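Local structure of alpha,alpha-trehalose-phosphate synthase (UDP-forming) (Burkholderia xenovorans, 5V0T) at residues P312-R315 and A320-D323; S274-R277 and G283-E286; F48-D53 and Q84-F89. The protein belongs to glycosyltransferase family 20 and has the two-domain GT-B fold, in which two sheet-based halves hold bound ligands in the cleft between them. All blocks are in the same frame, centred on the assembly; numbering follows the deposited sequence.

Contact 1 (P312-R315 and A320-D323). With G6P (6-O-phosphono-alpha-D-glucopyranose), chain J.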
loop_
_atom_site.group_PDB
_atom_site.type_symbol
_atom_site.label_atom_id
_atom_site.label_comp_id
_atom_site.label_asym_id
_atom_site.label_seq_id
_atom_site.Cartn_x
_atom_site.Cartn_y
_atom_site.Cartn_z
ATOM N N PRO A 312 -11.487 -4.886 -5.465
ATOM C CA PRO A 312 -11.021 -5.631 -6.632
ATOM C C PRO A 312 -10.337 -6.928 -6.233
ATOM O O PRO A 312 -9.745 -7.030 -5.144
ATOM C CB PRO A 312 -10.028 -4.664 -7.306
ATOM C CG PRO A 312 -9.880 -3.515 -6.425
ATOM C CD PRO A 312 -11.020 -3.491 -5.474
ATOM N N PRO A 313 -10.370 -7.935 -7.104
ATOM C CA PRO A 313 -9.598 -9.157 -6.873
ATOM C C PRO A 313 -8.128 -8.834 -6.677
ATOM O O PRO A 313 -7.580 -7.918 -7.298
ATOM C CB PRO A 313 -9.809 -9.962 -8.163
ATOM C CG PRO A 313 -11.034 -9.342 -8.814
ATOM C CD PRO A 313 -11.002 -7.912 -8.440
ATOM N N THR A 314 -7.493 -9.613 -5.814
ATOM C CA THR A 314 -6.056 -9.547 -5.634
ATOM C C THR A 314 -5.567 -10.952 -5.304
ATOM O O THR A 314 -6.205 -11.661 -4.526
ATOM C CB THR A 314 -5.700 -8.544 -4.528
ATOM O OG1 THR A 314 -4.282 -8.476 -4.371
ATOM C CG2 THR A 314 -6.335 -8.941 -3.196
ATOM N N ARG A 315 -4.465 -11.368 -5.923
ATOM C CA ARG A 315 -3.791 -12.619 -5.540
ATOM C C ARG A 315 -4.782 -13.791 -5.453
ATOM O O ARG A 315 -4.774 -14.592 -4.514
ATOM C CB ARG A 315 -3.027 -12.415 -4.225
ATOM C CG ARG A 315 -1.954 -11.321 -4.333
ATOM C CD ARG A 315 -1.400 -10.816 -2.980
ATOM N NE ARG A 315 -0.703 -9.537 -3.145
ATOM C CZ ARG A 315 -0.274 -8.774 -2.141
ATOM N NH1 ARG A 315 -0.436 -9.164 -0.874
ATOM N NH2 ARG A 315 0.322 -7.614 -2.403
ATOM N N ALA A 320 -5.818 -18.315 0.914
ATOM C CA ALA A 320 -6.129 -17.317 1.938
ATOM C C ALA A 320 -6.913 -16.143 1.365
ATOM O O ALA A 320 -7.748 -15.554 2.059
ATOM C CB ALA A 320 -4.853 -16.802 2.610
ATOM N N TYR A 321 -6.642 -15.763 0.122
ATOM C CA TYR A 321 -7.404 -14.682 -0.478
ATOM C C TYR A 321 -8.786 -15.154 -0.904
ATOM O O TYR A 321 -9.755 -14.394 -0.792
ATOM C CB TYR A 321 -6.605 -14.067 -1.638
ATOM C CG TYR A 321 -5.508 -13.178 -1.103
ATOM C CD1 TYR A 321 -4.294 -13.720 -0.682
ATOM C CD2 TYR A 321 -5.714 -11.806 -0.939
ATOM C CE1 TYR A 321 -3.295 -12.923 -0.164
ATOM C CE2 TYR A 321 -4.719 -10.999 -0.412
ATOM C CZ TYR A 321 -3.511 -11.570 -0.025
ATOM O OH TYR A 321 -2.519 -10.777 0.501
ATOM N N GLN A 322 -8.907 -16.403 -1.359
ATOM C CA GLN A 322 -10.234 -16.970 -1.588
ATOM C C GLN A 322 -11.045 -16.991 -0.293
ATOM O O GLN A 322 -12.242 -16.681 -0.293
ATOM C CB GLN A 322 -10.100 -18.384 -2.166
ATOM C CG GLN A 322 -9.400 -18.435 -3.535
ATOM C CD GLN A 322 -8.674 -19.767 -3.813
ATOM O OE1 GLN A 322 -8.893 -20.770 -3.126
ATOM N NE2 GLN A 322 -7.795 -19.766 -4.825
ATOM N N ASP A 323 -10.402 -17.332 0.826
ATOM C CA ASP A 323 -11.115 -17.427 2.101
ATOM C C ASP A 323 -11.668 -16.073 2.531
ATOM O O ASP A 323 -12.841 -15.964 2.897
ATOM C CB ASP A 323 -10.193 -17.984 3.196
ATOM C CG ASP A 323 -9.867 -19.456 3.010
ATOM O OD1 ASP A 323 -10.651 -20.185 2.367
ATOM O OD2 ASP A 323 -8.815 -19.887 3.526
HETATM C C1 G6P J . 0.872 -3.597 -2.029
HETATM C C2 G6P J . 2.336 -4.003 -2.041
HETATM C C3 G6P J . 2.911 -3.888 -3.455
HETATM C C4 G6P J . 2.047 -4.710 -4.415
HETATM C C5 G6P J . 0.591 -4.254 -4.311
HETATM C C6 G6P J . -0.285 -5.028 -5.297
HETATM O O1 G6P J . 0.815 -2.234 -2.430
HETATM O O2 G6P J . 3.068 -3.183 -1.112
HETATM O O3 G6P J . 4.248 -4.418 -3.430
HETATM O O4 G6P J . 2.500 -4.513 -5.771
HETATM O O5 G6P J . 0.128 -4.401 -2.959
HETATM O O6 G6P J . -0.142 -6.442 -5.076
HETATM P P G6P J . 0.341 -7.390 -6.285
HETATM O O1P G6P J . -0.819 -7.474 -7.244
HETATM O O2P G6P J . 0.705 -8.683 -5.610
HETATM O O3P G6P J . 1.527 -6.673 -6.891
#
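R315 touches Y321 twice: its CB rests over the face of the tyrosine ring while its NH1 reaches the phenol oxygen. R315 CB lies 4.0 Å from the centroid of the Y321 ring and only 9° off the ring normal, which is the evidence for a CH-pi contact over the middle of the face. Further along, R315 CD passes 3.7 Å from Y321 CZ, and R315 NH1 bonds to Y321 OH at 3.0 Å. That hydrogen bond is bent, 139° at the hydrogen, with the oxygen tilted out of the guanidinium plane. With CG anti to the carbonyl carbon (chi1 -60°) and an extended chain from CG to NE, the arginine runs from over the ring centre, past CZ, to the hydroxyl, and the guanidinium stands steeply to the ring. Y321 OH is also bonded to D279. The setting is the C-terminal half of the GT-B fold, where the loop following strand 305-310 of the parallel sheet leads into helix 319-339 and packs against the first turn of that helix. T314 brings a methyl beside the CD2-CE2 edge, on the side of the ring that R315 CB occupies, with T314 CG2 3.7 Å from Y321 CD2, while its OG1 bonds to R277. The rest of the guanidinium serves the ligand: R315 NE donates to G6P O2P at 3.0 Å, and R315 NH2 to G6P O6, also at 3.0 Å. W95 engages the same arginine in a cation-pi contact.

Contact 2 (S274-R277 and G283-E286). With UDP (uridine-5'-diphosphate), chain I; G6P (6-O-phosphono-alpha-D-glucopyranose), chain J.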
loop_
_atom_site.group_PDB
_atom_site.type_symbol
_atom_site.label_atom_id
_atom_site.label_comp_id
_atom_site.label_asym_id
_atom_site.label_seq_id
_atom_site.Cartn_x
_atom_site.Cartn_y
_atom_site.Cartn_z
ATOM N N SER A 274 -15.652 3.028 0.165
ATOM C CA SER A 274 -14.389 2.353 0.423
ATOM C C SER A 274 -13.845 1.787 -0.882
ATOM O O SER A 274 -14.608 1.373 -1.764
ATOM C CB SER A 274 -14.551 1.202 1.434
ATOM O OG SER A 274 -14.902 1.667 2.738
ATOM N N VAL A 275 -12.515 1.744 -0.983
ATOM C CA VAL A 275 -11.807 1.153 -2.120
ATOM C C VAL A 275 -10.613 0.398 -1.560
ATOM O O VAL A 275 -9.713 1.019 -0.984
ATOM C CB VAL A 275 -11.306 2.200 -3.130
ATOM C CG1 VAL A 275 -10.565 1.496 -4.250
ATOM C CG2 VAL A 275 -12.451 3.053 -3.684
ATOM N N ASP A 276 -10.593 -0.928 -1.732
ATOM C CA ASP A 276 -9.564 -1.787 -1.142
ATOM C C ASP A 276 -9.382 -3.017 -2.010
ATOM O O ASP A 276 -10.370 -3.686 -2.303
ATOM C CB ASP A 276 -9.954 -2.292 0.262
ATOM C CG ASP A 276 -10.335 -1.194 1.224
ATOM O OD1 ASP A 276 -11.431 -0.612 1.068
ATOM O OD2 ASP A 276 -9.554 -0.951 2.177
ATOM N N ARG A 277 -8.140 -3.372 -2.362
ATOM C CA ARG A 277 -7.909 -4.763 -2.752
ATOM C C ARG A 277 -8.561 -5.661 -1.702
ATOM O O ARG A 277 -8.547 -5.344 -0.508
ATOM C CB ARG A 277 -6.409 -5.063 -2.860
ATOM C CG ARG A 277 -5.681 -4.415 -4.054
ATOM C CD ARG A 277 -4.180 -4.849 -4.084
ATOM N NE ARG A 277 -3.553 -4.540 -2.805
ATOM C CZ ARG A 277 -3.312 -5.426 -1.841
ATOM N NH1 ARG A 277 -3.584 -6.716 -2.016
ATOM N NH2 ARG A 277 -2.787 -5.013 -0.701
ATOM N N GLY A 283 -9.156 -5.240 6.792
ATOM C CA GLY A 283 -10.192 -5.211 7.816
ATOM C C GLY A 283 -11.601 -5.064 7.283
ATOM O O GLY A 283 -12.431 -4.389 7.904
ATOM N N LEU A 284 -11.904 -5.722 6.165
ATOM C CA LEU A 284 -13.187 -5.514 5.495
ATOM C C LEU A 284 -14.353 -6.154 6.252
ATOM O O LEU A 284 -15.465 -5.608 6.232
ATOM C CB LEU A 284 -13.111 -6.038 4.051
ATOM C CG LEU A 284 -12.048 -5.313 3.201
ATOM C CD1 LEU A 284 -11.890 -5.957 1.830
ATOM C CD2 LEU A 284 -12.346 -3.803 3.039
ATOM N N VAL A 285 -14.139 -7.287 6.926
ATOM C CA VAL A 285 -15.225 -7.877 7.715
ATOM C C VAL A 285 -15.596 -6.954 8.868
ATOM O O VAL A 285 -16.777 -6.681 9.104
ATOM C CB VAL A 285 -14.849 -9.286 8.217
ATOM C CG1 VAL A 285 -15.878 -9.785 9.273
ATOM C CG2 VAL A 285 -14.802 -10.264 7.036
ATOM N N GLU A 286 -14.591 -6.433 9.584
ATOM C CA GLU A 286 -14.880 -5.522 10.694
ATOM C C GLU A 286 -15.559 -4.261 10.185
ATOM O O GLU A 286 -16.468 -3.725 10.832
ATOM C CB GLU A 286 -13.591 -5.148 11.438
ATOM C CG GLU A 286 -12.925 -6.305 12.205
ATOM C CD GLU A 286 -12.064 -7.193 11.321
ATOM O OE1 GLU A 286 -12.013 -6.973 10.095
ATOM O OE2 GLU A 286 -11.415 -8.113 11.861
HETATM N N1 UDP I . -6.693 1.542 -7.114
HETATM C C2 UDP I . -7.009 1.613 -8.462
HETATM N N3 UDP I . -8.104 0.891 -8.840
HETATM C C4 UDP I . -8.909 0.123 -8.028
HETATM C C5 UDP I . -8.525 0.102 -6.641
HETATM C C6 UDP I . -7.458 0.808 -6.237
HETATM O O2 UDP I . -6.356 2.257 -9.264
HETATM O O4 UDP I . -9.875 -0.471 -8.523
HETATM C "C1'" UDP I . -5.531 2.308 -6.653
HETATM C "C2'" UDP I . -5.875 3.379 -5.621
HETATM O "O2'" UDP I . -6.290 4.564 -6.279
HETATM C "C3'" UDP I . -4.533 3.532 -4.903
HETATM C "C4'" UDP I . -3.977 2.103 -4.923
HETATM O "O4'" UDP I . -4.646 1.422 -6.006
HETATM O "O3'" UDP I . -3.635 4.400 -5.589
HETATM C "C5'" UDP I . -4.153 1.323 -3.648
HETATM O "O5'" UDP I . -3.078 1.697 -2.765
HETATM P PA UDP I . -3.228 1.589 -1.193
HETATM O O1A UDP I . -4.543 2.178 -0.727
HETATM O O2A UDP I . -2.005 2.186 -0.604
HETATM O O3A UDP I . -3.303 0.041 -0.883
HETATM P PB UDP I . -2.592 -1.255 -1.455
HETATM O O1B UDP I . -1.198 -0.762 -1.855
HETATM O O2B UDP I . -2.483 -2.158 -0.208
HETATM O O3B UDP I . -3.363 -1.858 -2.569
HETATM C C1 G6P J . 0.872 -3.597 -2.029
HETATM C C2 G6P J . 2.336 -4.003 -2.041
HETATM C C3 G6P J . 2.911 -3.888 -3.455
HETATM C C4 G6P J . 2.047 -4.710 -4.415
HETATM C C5 G6P J . 0.591 -4.254 -4.311
HETATM C C6 G6P J . -0.285 -5.028 -5.297
HETATM O O1 G6P J . 0.815 -2.234 -2.430
HETATM O O2 G6P J . 3.068 -3.183 -1.112
HETATM O O3 G6P J . 4.248 -4.418 -3.430
HETATM O O4 G6P J . 2.500 -4.513 -5.771
HETATM O O5 G6P J . 0.128 -4.401 -2.959
HETATM O O6 G6P J . -0.142 -6.442 -5.076
HETATM P P G6P J . 0.341 -7.390 -6.285
HETATM O O1P G6P J . -0.819 -7.474 -7.244
HETATM O O2P G6P J . 0.705 -8.683 -5.610
HETATM O O3P G6P J . 1.527 -6.673 -6.891
#
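D276 and L284 lie alongside each other with their side chains heading opposite ways, and one leucine methyl, CD2, sits over the flat face of the carboxylate, above CG. They join the first strand and the helix of a beta-alpha-beta unit (strand 270-275, helix 284-297, strand 305-310) in the parallel sheet of the C-terminal half of the GT-B fold. Both CB atoms point at the opposing segment, and L284 CD2 does the touching: it is 3.8 Å from D276 CG and 3.9 Å from D276 OD1. The contact is van der Waals; the carboxylate's polar needs are met elsewhere, OD1 by a salt bridge to R287 and a hydrogen bond from Q309. The second branch, L284 CD1, ends 4.1 Å from the carbonyl atom R277 O, so this methyl reaches the backbone just beyond the strand. G283, with a positive phi, takes the N-cap position and starts the helix immediately before L284. V275 and R277 leave the backbone away from the helix, and their ends meet the ligands. V275 CG1 approaches the uracil ring, 3.4 Å from UDP C5. R277 takes a more elaborate path: its chain bends at chi3 (-55°), which swings the guanidinium across to the diphosphate, with G6P O5 over one of its faces, 3.7 Å from R277 NE. A salt bridge from NH1 to D279 holds the other end of the group. Two N-H groups then fork onto the beta phosphate of UDP: R277 NE donates to UDP O3B at 2.7 Å, and R277 NH2 to UDP O2B at 2.9 Å, the latter almost straight at 170°.

Contact 3 (F48-D53 and Q84-F89). With G6P (6-O-phosphono-alpha-D-glucopyranose), chain J.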
loop_
_atom_site.group_PDB
_atom_site.type_symbol
_atom_site.label_atom_id
_atom_site.label_comp_id
_atom_site.label_asym_id
_atom_site.label_seq_id
_atom_site.Cartn_x
_atom_site.Cartn_y
_atom_site.Cartn_z
ATOM N N PHE A 48 12.642 -1.524 -13.643
ATOM C CA PHE A 48 12.920 -2.935 -13.871
ATOM C C PHE A 48 12.064 -3.785 -12.944
ATOM O O PHE A 48 11.977 -3.503 -11.741
ATOM C CB PHE A 48 14.407 -3.226 -13.621
ATOM C CG PHE A 48 14.758 -4.687 -13.611
ATOM C CD1 PHE A 48 15.120 -5.325 -14.785
ATOM C CD2 PHE A 48 14.768 -5.410 -12.422
ATOM C CE1 PHE A 48 15.472 -6.671 -14.782
ATOM C CE2 PHE A 48 15.107 -6.752 -12.408
ATOM C CZ PHE A 48 15.462 -7.387 -13.591
ATOM N N GLY A 49 11.467 -4.846 -13.484
ATOM C CA GLY A 49 10.756 -5.777 -12.623
ATOM C C GLY A 49 9.996 -6.830 -13.407
ATOM O O GLY A 49 10.283 -7.093 -14.576
ATOM N N TRP A 50 9.042 -7.448 -12.725
ATOM C CA TRP A 50 8.230 -8.505 -13.309
ATOM C C TRP A 50 7.217 -7.926 -14.295
ATOM O O TRP A 50 6.590 -6.897 -14.033
ATOM C CB TRP A 50 7.529 -9.272 -12.182
ATOM C CG TRP A 50 6.609 -10.386 -12.574
ATOM C CD1 TRP A 50 6.805 -11.336 -13.540
ATOM C CD2 TRP A 50 5.344 -10.676 -11.974
ATOM N NE1 TRP A 50 5.728 -12.200 -13.579
ATOM C CE2 TRP A 50 4.822 -11.819 -12.624
ATOM C CE3 TRP A 50 4.598 -10.078 -10.947
ATOM C CZ2 TRP A 50 3.588 -12.381 -12.278
ATOM C CZ3 TRP A 50 3.366 -10.644 -10.600
ATOM C CH2 TRP A 50 2.872 -11.775 -11.276
ATOM N N SER A 51 7.074 -8.587 -15.446
ATOM C CA SER A 51 6.079 -8.193 -16.437
ATOM C C SER A 51 4.656 -8.525 -16.017
ATOM O O SER A 51 3.714 -8.046 -16.650
ATOM C CB SER A 51 6.354 -8.895 -17.766
ATOM O OG SER A 51 6.080 -10.282 -17.632
ATOM N N GLY A 52 4.469 -9.376 -15.018
ATOM C CA GLY A 52 3.140 -9.815 -14.656
ATOM C C GLY A 52 2.701 -11.108 -15.305
ATOM O O GLY A 52 1.628 -11.617 -14.963
ATOM N N ASP A 53 3.487 -11.649 -16.232
ATOM C CA ASP A 53 3.163 -12.881 -16.937
ATOM C C ASP A 53 3.919 -14.061 -16.337
ATOM O O ASP A 53 5.023 -13.912 -15.801
ATOM C CB ASP A 53 3.512 -12.768 -18.418
ATOM C CG ASP A 53 2.755 -11.650 -19.109
ATOM O OD1 ASP A 53 1.571 -11.434 -18.775
ATOM O OD2 ASP A 53 3.362 -10.986 -19.976
ATOM N N GLN A 84 7.154 -20.251 -5.992
ATOM C CA GLN A 84 8.004 -20.288 -4.803
ATOM C C GLN A 84 8.291 -18.891 -4.276
ATOM O O GLN A 84 8.234 -18.649 -3.066
ATOM C CB GLN A 84 9.325 -21.007 -5.103
ATOM C CG GLN A 84 9.169 -22.479 -5.404
ATOM C CD GLN A 84 10.463 -23.141 -5.890
ATOM O OE1 GLN A 84 11.537 -22.540 -5.889
ATOM N NE2 GLN A 84 10.349 -24.386 -6.318
ATOM N N TYR A 85 8.605 -17.965 -5.176
ATOM C CA TYR A 85 9.076 -16.642 -4.795
ATOM C C TYR A 85 7.918 -15.695 -4.493
ATOM O O TYR A 85 7.942 -14.965 -3.490
ATOM C CB TYR A 85 9.961 -16.099 -5.917
ATOM C CG TYR A 85 9.952 -14.608 -6.173
ATOM C CD1 TYR A 85 10.803 -13.760 -5.471
ATOM C CD2 TYR A 85 9.148 -14.054 -7.176
ATOM C CE1 TYR A 85 10.832 -12.398 -5.727
ATOM C CE2 TYR A 85 9.163 -12.681 -7.442
ATOM C CZ TYR A 85 10.023 -11.868 -6.710
ATOM O OH TYR A 85 10.085 -10.523 -6.937
ATOM N N TYR A 86 6.889 -15.704 -5.333
ATOM C CA TYR A 86 5.814 -14.722 -5.214
ATOM C C TYR A 86 4.622 -15.266 -4.434
ATOM O O TYR A 86 4.287 -14.737 -3.367
ATOM C CB TYR A 86 5.406 -14.248 -6.614
ATOM C CG TYR A 86 4.188 -13.343 -6.671
ATOM C CD1 TYR A 86 4.300 -11.971 -6.465
ATOM C CD2 TYR A 86 2.931 -13.862 -6.950
ATOM C CE1 TYR A 86 3.172 -11.135 -6.527
ATOM C CE2 TYR A 86 1.809 -13.047 -7.021
ATOM C CZ TYR A 86 1.936 -11.683 -6.814
ATOM O OH TYR A 86 0.807 -10.888 -6.889
ATOM N N ARG A 87 3.967 -16.318 -4.942
ATOM C CA ARG A 87 2.868 -16.917 -4.189
ATOM C C ARG A 87 3.358 -17.541 -2.889
ATOM O O ARG A 87 2.613 -17.583 -1.903
ATOM C CB ARG A 87 2.158 -17.989 -5.023
ATOM C CG ARG A 87 1.265 -17.462 -6.127
ATOM C CD ARG A 87 0.551 -18.602 -6.858
ATOM N NE ARG A 87 -0.409 -19.297 -6.014
ATOM C CZ ARG A 87 -0.284 -20.558 -5.623
ATOM N NH1 ARG A 87 0.765 -21.262 -6.015
ATOM N NH2 ARG A 87 -1.212 -21.110 -4.847
ATOM N N GLY A 88 4.599 -18.035 -2.874
ATOM C CA GLY A 88 5.132 -18.753 -1.736
ATOM C C GLY A 88 5.672 -17.823 -0.674
ATOM O O GLY A 88 4.914 -17.314 0.155
ATOM N N PHE A 89 6.981 -17.570 -0.694
ATOM C CA PHE A 89 7.576 -16.856 0.425
ATOM C C PHE A 89 7.065 -15.424 0.526
ATOM O O PHE A 89 6.755 -14.961 1.627
ATOM C CB PHE A 89 9.099 -16.871 0.337
ATOM C CG PHE A 89 9.761 -16.462 1.614
ATOM C CD1 PHE A 89 9.768 -17.328 2.715
ATOM C CD2 PHE A 89 10.372 -15.224 1.727
ATOM C CE1 PHE A 89 10.355 -16.959 3.911
ATOM C CE2 PHE A 89 10.989 -14.849 2.908
ATOM C CZ PHE A 89 10.976 -15.718 4.008
HETATM C C1 G6P J . 0.872 -3.597 -2.029
HETATM C C2 G6P J . 2.336 -4.003 -2.041
HETATM C C3 G6P J . 2.911 -3.888 -3.455
HETATM C C4 G6P J . 2.047 -4.710 -4.415
HETATM C C5 G6P J . 0.591 -4.254 -4.311
HETATM C C6 G6P J . -0.285 -5.028 -5.297
HETATM O O1 G6P J . 0.815 -2.234 -2.430
HETATM O O2 G6P J . 3.068 -3.183 -1.112
HETATM O O3 G6P J . 4.248 -4.418 -3.430
HETATM O O4 G6P J . 2.500 -4.513 -5.771
HETATM O O5 G6P J . 0.128 -4.401 -2.959
HETATM O O6 G6P J . -0.142 -6.442 -5.076
HETATM P P G6P J . 0.341 -7.390 -6.285
HETATM O O1P G6P J . -0.819 -7.474 -7.244
HETATM O O2P G6P J . 0.705 -8.683 -5.610
HETATM O O3P G6P J . 1.527 -6.673 -6.891
#
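W50 and Y86 both carry CG anti to the backbone N (chi1 178° and 173°), and these matching torsions send the two side chains out from strand and helix to cross at about a right angle, though their ring planes are less steeply inclined. The contact lies in the N-terminal half of the GT-B fold, where the short strand 50-51, just after strand 45-48 of the large mixed sheet, faces helix 79-98. Nearest across it is W50 CZ3, which stands over one face of the tyrosine, toward the rim, 4.1 Å from Y86 CE1. The six-membered ring of W50 and the Y86 ring have centroids 5.2 Å apart and planes inclined at 49°, so the pair is an oblique one, neither stacked nor edge-to-face.

The indole is fixed from its own side of the contact. W50 NE1 donates to D53 O at 2.9 Å, coming from above the carbonyl plane, and G52 CA lies over the centre of the ring, 3.3 Å above its plane. The chain turns a corner here, with an ST turn in which S51 OG accepts from D53 N at 3.2 Å; at the backbone angles of G52 a side chain would jam against the carbonyl O of S51, which calls for glycine. Together, G52 over the indole and D53 O at its NE1 probably restrict the ring's rotation. On the helix side, a wider pi-type turn at 84-89 is marked by the bond from F89 N to Q84 O, 2.9 Å long. Y82 meets the Y86 ring as well, and N17 touches both W50 and Y86. The hydroxyl of Y86 extends past the indole into the G6P site, where the phosphate oxygen lies at the ring edge, near the ring plane, and Y86 OH donates to G6P O2P at 2.6 Å.

All three contacts are buried and all reach G6P; none is a surface contact. Contacts 1 and 2 belong to the parallel-sheet half of the fold and occupy the strand-to-helix connections after strands 305-310 and 270-275; P312 CD packs 3.2 Å from D276 O between them. Contact 3 lies in the mixed-sheet half, yet touches contact 1 across the cleft through R315 CG and Y86 OH, 3.8 Å apart. These two, a CH-pi contact with a hydrogen bond and an aromatic pair, meet at the G6P phosphate from the two halves. Contact 2 joins strand to helix within one half, packing a leucine methyl on a charged carboxylate, while R277 of the same strand end separately binds UDP.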